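Local coordinates for protein lysine-sensitive aspartokinase 3 (Escherichia coli, PDB 2J0W) that phosphorylates L-aspartate with ATP in the first step of lysine biosynthesis and is switched off allosterically by lysine, at residues S7-T12 with N21-I26; F72-R77 with T123-E128. All coordinates share one frame; numbering follows the deposited sequence.

Contact 1: S7-T12 with N21-I26; sequences SKFGGT and NRSADI. With ADP (adenosine-5'-diphosphate), chain D.
The end of strand 5-9 faces helix 17-27 with F9 and S23 nearest, their CA atoms 7.4 Å apart. These are the first strand and helix of a beta-alpha-beta unit that opens the amino acid kinase domain, and the glycine turn after the strand helps bind the beta phosphate of ADP. The side chain of F9 carries the contact. F9 points its CB at the helix; with CG anti to the carbonyl carbon (chi1 -61°) the ring is placed with one face under S23. The CB of S23 is 3.5 Å from F9 CE1. S23 OG sits 3.2 Å from F9 CD1, but its hydrogen bond goes to the carbonyl oxygen of S13, in the loop between the segments. The helix backbone also touches the ring: S23 O is 3.6 Å from F9 CZ. I26 comes to the ring edge instead, with CG2 4.5 Å from F9 CZ. F9 also stacks with W220 and touches V36 and L38 of strand 33-38. An alanine at F9 would remove the whole ring, and S23 and I26 would probably face a gap between helix and sheet, with W220 losing its stacking partner. The residues on either side of F9 in sequence serve the nucleotide. K8, just before it, has a chain that bends at the CB-CG bond (chi2 -86°), and its NZ lies 3.0 Å from ADP O3B while also forming a salt bridge with D202. G10 has no side chain, and its position against the phosphate leaves no place for a CB. G11 N donates a hydrogen bond to ADP O2B, 3.2 Å long and bent, with an N-H...O angle of 136°.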
loop_
_atom_site.group_PDB
_atom_site.type_symbol
_atom_site.label_atom_id
_atom_site.label_comp_id
_atom_site.label_asym_id
_atom_site.label_seq_id
_atom_site.Cartn_x
_atom_site.Cartn_y
_atom_site.Cartn_z
ATOM N N SER A 7 -11.179 18.970 -32.100
ATOM C CA SER A 7 -12.248 19.397 -31.181
ATOM C C SER A 7 -13.205 18.263 -30.789
ATOM O O SER A 7 -13.602 17.454 -31.633
ATOM C CB SER A 7 -13.064 20.536 -31.811
ATOM O OG SER A 7 -12.301 21.727 -31.910
ATOM N N LYS A 8 -13.594 18.213 -29.518
ATOM C CA LYS A 8 -14.498 17.164 -29.062
ATOM C C LYS A 8 -15.756 17.715 -28.415
ATOM O O LYS A 8 -15.704 18.632 -27.595
ATOM C CB LYS A 8 -13.774 16.228 -28.091
ATOM C CG LYS A 8 -14.602 15.039 -27.601
ATOM C CD LYS A 8 -15.455 15.381 -26.384
ATOM C CE LYS A 8 -16.040 14.109 -25.773
ATOM N NZ LYS A 8 -16.679 14.309 -24.433
ATOM N N PHE A 9 -16.892 17.137 -28.792
ATOM C CA PHE A 9 -18.183 17.561 -28.271
ATOM C C PHE A 9 -18.920 16.402 -27.630
ATOM O O PHE A 9 -19.057 15.326 -28.228
ATOM C CB PHE A 9 -19.007 18.155 -29.403
ATOM C CG PHE A 9 -18.372 19.358 -30.036
ATOM C CD1 PHE A 9 -18.573 20.630 -29.500
ATOM C CD2 PHE A 9 -17.574 19.222 -31.172
ATOM C CE1 PHE A 9 -17.994 21.749 -30.085
ATOM C CE2 PHE A 9 -16.988 20.332 -31.766
ATOM C CZ PHE A 9 -17.200 21.602 -31.220
ATOM N N GLY A 10 -19.381 16.640 -26.406
ATOM C CA GLY A 10 -20.088 15.627 -25.647
ATOM C C GLY A 10 -21.591 15.606 -25.850
ATOM O O GLY A 10 -22.133 16.338 -26.683
ATOM N N GLY A 11 -22.259 14.767 -25.062
ATOM C CA GLY A 11 -23.702 14.617 -25.149
ATOM C C GLY A 11 -24.459 15.923 -25.215
ATOM O O GLY A 11 -25.049 16.251 -26.248
ATOM N N THR A 12 -24.438 16.672 -24.116
ATOM C CA THR A 12 -25.133 17.953 -24.055
ATOM C C THR A 12 -24.803 18.863 -25.236
ATOM O O THR A 12 -25.678 19.565 -25.743
ATOM C CB THR A 12 -24.786 18.709 -22.777
ATOM O OG1 THR A 12 -23.369 18.896 -22.708
ATOM C CG2 THR A 12 -25.263 17.940 -21.561
ATOM N N ASN A 21 -25.840 23.212 -33.337
ATOM C CA ASN A 21 -25.484 24.449 -34.017
ATOM C C ASN A 21 -24.463 25.250 -33.187
ATOM O O ASN A 21 -23.423 25.681 -33.705
ATOM C CB ASN A 21 -26.742 25.293 -34.273
ATOM C CG ASN A 21 -27.353 25.041 -35.652
ATOM O OD1 ASN A 21 -26.650 25.033 -36.673
ATOM N ND2 ASN A 21 -28.666 24.856 -35.690
ATOM N N ARG A 22 -24.758 25.463 -31.905
ATOM C CA ARG A 22 -23.817 26.180 -31.051
ATOM C C ARG A 22 -22.436 25.585 -31.302
ATOM O O ARG A 22 -21.463 26.310 -31.511
ATOM C CB ARG A 22 -24.161 26.005 -29.570
ATOM C CG ARG A 22 -25.156 26.998 -29.005
ATOM C CD ARG A 22 -25.523 26.649 -27.562
ATOM N NE ARG A 22 -26.853 26.049 -27.473
ATOM C CZ ARG A 22 -27.109 24.842 -26.971
ATOM N NH1 ARG A 22 -26.123 24.085 -26.505
ATOM N NH2 ARG A 22 -28.360 24.392 -26.929
ATOM N N SER A 23 -22.371 24.255 -31.293
ATOM C CA SER A 23 -21.117 23.546 -31.501
ATOM C C SER A 23 -20.556 23.728 -32.903
ATOM O O SER A 23 -19.343 23.800 -33.086
ATOM C CB SER A 23 -21.297 22.051 -31.202
ATOM O OG SER A 23 -21.568 21.841 -29.825
ATOM N N ALA A 24 -21.432 23.796 -33.894
ATOM C CA ALA A 24 -20.975 23.976 -35.265
ATOM C C ALA A 24 -20.338 25.354 -35.383
ATOM O O ALA A 24 -19.318 25.523 -36.064
ATOM C CB ALA A 24 -22.136 23.847 -36.237
ATOM N N ASP A 25 -20.938 26.339 -34.718
ATOM C CA ASP A 25 -20.394 27.692 -34.758
ATOM C C ASP A 25 -18.948 27.599 -34.287
ATOM O O ASP A 25 -18.016 27.828 -35.064
ATOM C CB ASP A 25 -21.191 28.637 -33.848
ATOM C CG ASP A 25 -22.631 28.845 -34.328
ATOM O OD1 ASP A 25 -22.863 28.948 -35.555
ATOM O OD2 ASP A 25 -23.535 28.933 -33.472
ATOM N N ILE A 26 -18.776 27.233 -33.018
ATOM C CA ILE A 26 -17.460 27.073 -32.406
ATOM C C ILE A 26 -16.405 26.447 -33.338
ATOM O O ILE A 26 -15.266 26.917 -33.408
ATOM C CB ILE A 26 -17.570 26.203 -31.147
ATOM C CG1 ILE A 26 -18.442 26.905 -30.110
ATOM C CG2 ILE A 26 -16.191 25.917 -30.586
ATOM C CD1 ILE A 26 -18.388 26.249 -28.750
HETATM P PB ADP D . -19.223 15.377 -21.714
HETATM O O1B ADP D . -18.966 16.744 -22.225
HETATM O O2B ADP D . -20.317 14.676 -22.481
HETATM O O3B ADP D . -17.919 14.512 -21.705
HETATM P PA ADP D . -19.607 14.713 -18.908
HETATM O O1A ADP D . -20.888 14.673 -18.163
HETATM O O2A ADP D . -19.011 13.389 -19.269
HETATM O O3A ADP D . -19.763 15.563 -20.225
HETATM O "O5'" ADP D . -18.674 15.570 -17.909
HETATM C "C5'" ADP D . -18.769 16.985 -17.553
HETATM C "C4'" ADP D . -19.089 17.043 -16.070
HETATM O "O4'" ADP D . -18.146 16.417 -15.151
HETATM C "C3'" ADP D . -19.313 18.388 -15.431
HETATM O "O3'" ADP D . -20.568 18.827 -16.000
HETATM C "C2'" ADP D . -19.343 18.005 -13.967
HETATM O "O2'" ADP D . -20.619 17.520 -13.583
HETATM C "C1'" ADP D . -18.321 16.933 -13.843
HETATM N N9 ADP D . -17.027 17.317 -13.102
HETATM C C8 ADP D . -16.540 16.537 -12.113
HETATM N N7 ADP D . -15.430 16.969 -11.551
HETATM C C5 ADP D . -15.167 18.099 -12.222
HETATM C C6 ADP D . -14.083 19.041 -12.066
HETATM N N6 ADP D . -13.126 18.914 -11.214
HETATM N N1 ADP D . -14.129 20.136 -12.949
HETATM C C2 ADP D . -15.150 20.313 -13.898
HETATM N N3 ADP D . -16.175 19.424 -14.039
HETATM C C4 ADP D . -16.146 18.360 -13.200
#

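Contact 2: F72-R77 with T123-E128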
loop_
_atom_site.group_PDB
_atom_site.type_symbol
_atom_site.label_atom_id
_atom_site.label_comp_id
_atom_site.label_asym_id
_atom_site.label_seq_id
_atom_site.Cartn_x
_atom_site.Cartn_y
_atom_site.Cartn_z
ATOM N N PHE A 72 -35.162 12.567 -34.568
ATOM C CA PHE A 72 -36.025 13.324 -35.459
ATOM C C PHE A 72 -36.168 14.780 -35.029
ATOM O O PHE A 72 -36.437 15.648 -35.852
ATOM C CB PHE A 72 -37.383 12.629 -35.603
ATOM C CG PHE A 72 -37.379 11.526 -36.634
ATOM C CD1 PHE A 72 -36.519 10.440 -36.505
ATOM C CD2 PHE A 72 -38.200 11.594 -37.756
ATOM C CE1 PHE A 72 -36.471 9.439 -37.477
ATOM C CE2 PHE A 72 -38.160 10.595 -38.735
ATOM C CZ PHE A 72 -37.291 9.516 -38.591
ATOM N N ALA A 73 -35.959 15.057 -33.748
ATOM C CA ALA A 73 -36.047 16.431 -33.273
ATOM C C ALA A 73 -35.071 17.251 -34.105
ATOM O O ALA A 73 -35.342 18.402 -34.460
ATOM C CB ALA A 73 -35.667 16.507 -31.808
ATOM N N ILE A 74 -33.931 16.634 -34.413
ATOM C CA ILE A 74 -32.869 17.257 -35.197
ATOM C C ILE A 74 -33.155 17.181 -36.689
ATOM O O ILE A 74 -32.992 18.158 -37.416
ATOM C CB ILE A 74 -31.547 16.540 -34.961
ATOM C CG1 ILE A 74 -31.124 16.689 -33.502
ATOM C CG2 ILE A 74 -30.505 17.064 -35.930
ATOM C CD1 ILE A 74 -30.103 15.671 -33.089
ATOM N N LEU A 75 -33.552 15.992 -37.125
ATOM C CA LEU A 75 -33.863 15.694 -38.513
ATOM C C LEU A 75 -34.903 16.647 -39.110
ATOM O O LEU A 75 -34.686 17.233 -40.168
ATOM C CB LEU A 75 -34.376 14.254 -38.593
ATOM C CG LEU A 75 -34.427 13.585 -39.961
ATOM C CD1 LEU A 75 -33.009 13.424 -40.505
ATOM C CD2 LEU A 75 -35.111 12.232 -39.831
ATOM N N GLU A 76 -36.024 16.788 -38.406
ATOM C CA GLU A 76 -37.131 17.645 -38.823
ATOM C C GLU A 76 -36.797 19.138 -38.878
ATOM O O GLU A 76 -37.682 19.948 -39.146
ATOM C CB GLU A 76 -38.324 17.462 -37.884
ATOM C CG GLU A 76 -38.921 16.067 -37.880
ATOM C CD GLU A 76 -39.954 15.866 -36.779
ATOM O OE1 GLU A 76 -40.559 14.774 -36.750
ATOM O OE2 GLU A 76 -40.160 16.781 -35.945
ATOM N N ARG A 77 -35.539 19.503 -38.628
ATOM C CA ARG A 77 -35.145 20.915 -38.661
ATOM C C ARG A 77 -34.177 21.201 -39.803
ATOM O O ARG A 77 -33.834 22.352 -40.080
ATOM C CB ARG A 77 -34.502 21.314 -37.334
ATOM C CG ARG A 77 -35.371 21.106 -36.119
ATOM C CD ARG A 77 -36.029 22.395 -35.683
ATOM N NE ARG A 77 -35.031 23.414 -35.380
ATOM C CZ ARG A 77 -35.279 24.555 -34.745
ATOM N NH1 ARG A 77 -36.510 24.840 -34.331
ATOM N NH2 ARG A 77 -34.294 25.413 -34.517
ATOM N N THR A 123 -22.879 11.889 -35.602
ATOM C CA THR A 123 -21.940 12.433 -36.587
ATOM C C THR A 123 -22.558 12.589 -37.975
ATOM O O THR A 123 -22.156 13.465 -38.730
ATOM C CB THR A 123 -20.662 11.576 -36.734
ATOM O OG1 THR A 123 -21.021 10.223 -37.022
ATOM C CG2 THR A 123 -19.841 11.629 -35.477
ATOM N N LEU A 124 -23.521 11.739 -38.324
ATOM C CA LEU A 124 -24.164 11.855 -39.631
ATOM C C LEU A 124 -24.968 13.141 -39.705
ATOM O O LEU A 124 -24.962 13.834 -40.720
ATOM C CB LEU A 124 -25.102 10.687 -39.887
ATOM C CG LEU A 124 -24.436 9.428 -40.421
ATOM C CD1 LEU A 124 -25.489 8.385 -40.750
ATOM C CD2 LEU A 124 -23.640 9.784 -41.658
ATOM N N LEU A 125 -25.663 13.457 -38.622
ATOM C CA LEU A 125 -26.469 14.653 -38.593
ATOM C C LEU A 125 -25.591 15.891 -38.562
ATOM O O LEU A 125 -25.831 16.852 -39.295
ATOM C CB LEU A 125 -27.405 14.633 -37.381
ATOM C CG LEU A 125 -28.398 13.461 -37.349
ATOM C CD1 LEU A 125 -29.283 13.569 -36.122
ATOM C CD2 LEU A 125 -29.244 13.451 -38.626
ATOM N N PHE A 126 -24.559 15.874 -37.733
ATOM C CA PHE A 126 -23.704 17.040 -37.649
ATOM C C PHE A 126 -23.180 17.451 -39.024
ATOM O O PHE A 126 -23.209 18.638 -39.358
ATOM C CB PHE A 126 -22.536 16.804 -36.692
ATOM C CG PHE A 126 -21.890 18.077 -36.213
ATOM C CD1 PHE A 126 -22.562 18.923 -35.338
ATOM C CD2 PHE A 126 -20.625 18.447 -36.659
ATOM C CE1 PHE A 126 -21.990 20.118 -34.915
ATOM C CE2 PHE A 126 -20.045 19.639 -36.244
ATOM C CZ PHE A 126 -20.729 20.476 -35.372
ATOM N N VAL A 127 -22.716 16.494 -39.832
ATOM C CA VAL A 127 -22.203 16.855 -41.151
ATOM C C VAL A 127 -23.276 17.605 -41.916
ATOM O O VAL A 127 -22.985 18.575 -42.621
ATOM C CB VAL A 127 -21.756 15.628 -41.984
ATOM C CG1 VAL A 127 -20.755 14.822 -41.202
ATOM C CG2 VAL A 127 -22.943 14.776 -42.376
ATOM N N GLU A 128 -24.522 17.161 -41.754
ATOM C CA GLU A 128 -25.651 17.791 -42.420
ATOM C C GLU A 128 -25.873 19.201 -41.905
ATOM O O GLU A 128 -26.224 20.101 -42.669
ATOM C CB GLU A 128 -26.916 16.962 -42.229
ATOM C CG GLU A 128 -26.926 15.708 -43.077
ATOM C CD GLU A 128 -26.512 15.988 -44.512
ATOM O OE1 GLU A 128 -27.198 16.785 -45.192
ATOM O OE2 GLU A 128 -25.493 15.416 -44.954
#
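I74 and L125 meet through methyl groups, their side chains crossing at a slant. L125 CD1 rests against two branches of I74, 3.7 Å from I74 CG2 and 3.8 Å from I74 CD1. It is also 3.9 Å from I74 CB, so this one methyl meets three carbons of the isoleucine. L125 points its CB at helix 57-75, and its two methyls part there toward different partners. CD1 is anti to CA (chi2 -179°), which extends the side chain outward to I74. The second methyl, CD2, reaches L75 CD1 at 4.2 Å. No hydrogen bond crosses the contact; it is wholly apolar. The contact joins the C-terminal end of helix 57-75 to helix 108-131, two helices of the amino acid kinase domain. The backbones come nearest at L75 and L125, whose CA atoms are 7.5 Å apart. L75 also divides its methyls. While CD1 faces L125, L75 CD2 sits 3.5 Å above the plane of the F72 ring, over its centre. The F72 ring thus flanks L75 from within its own helix. Helix 17-27 adds M20, which touches both I74 and L125. Helix 82-102 adds I84, which touches L75. One turn before T123 on helix 108-131 is E119, which binds the substrate aspartate and whose carbonyl oxygen is hydrogen-bonded to T123 OG1.

From the N terminus, the chain runs up strand 5-9, turns past the ADP phosphate and enters helix 17-27. Contact 1 closes this short excursion, with only eight residues between its segments. The chain then passes through strand 33-38 and several helices before contact 2 closes a much longer, mainly helical span of 45 residues. The two contacts are in series; neither nests in nor crosses the other. The centres of contact 1 and contact 2 lie about 13 Å apart. They meet directly where A24 CA of segment 21-26 packs on F126 CZ of segment 123-128, at 3.5 Å. Helix 17-27 therefore bridges them, lying between the nucleotide-binding strand and the helices 57-75 and 108-131.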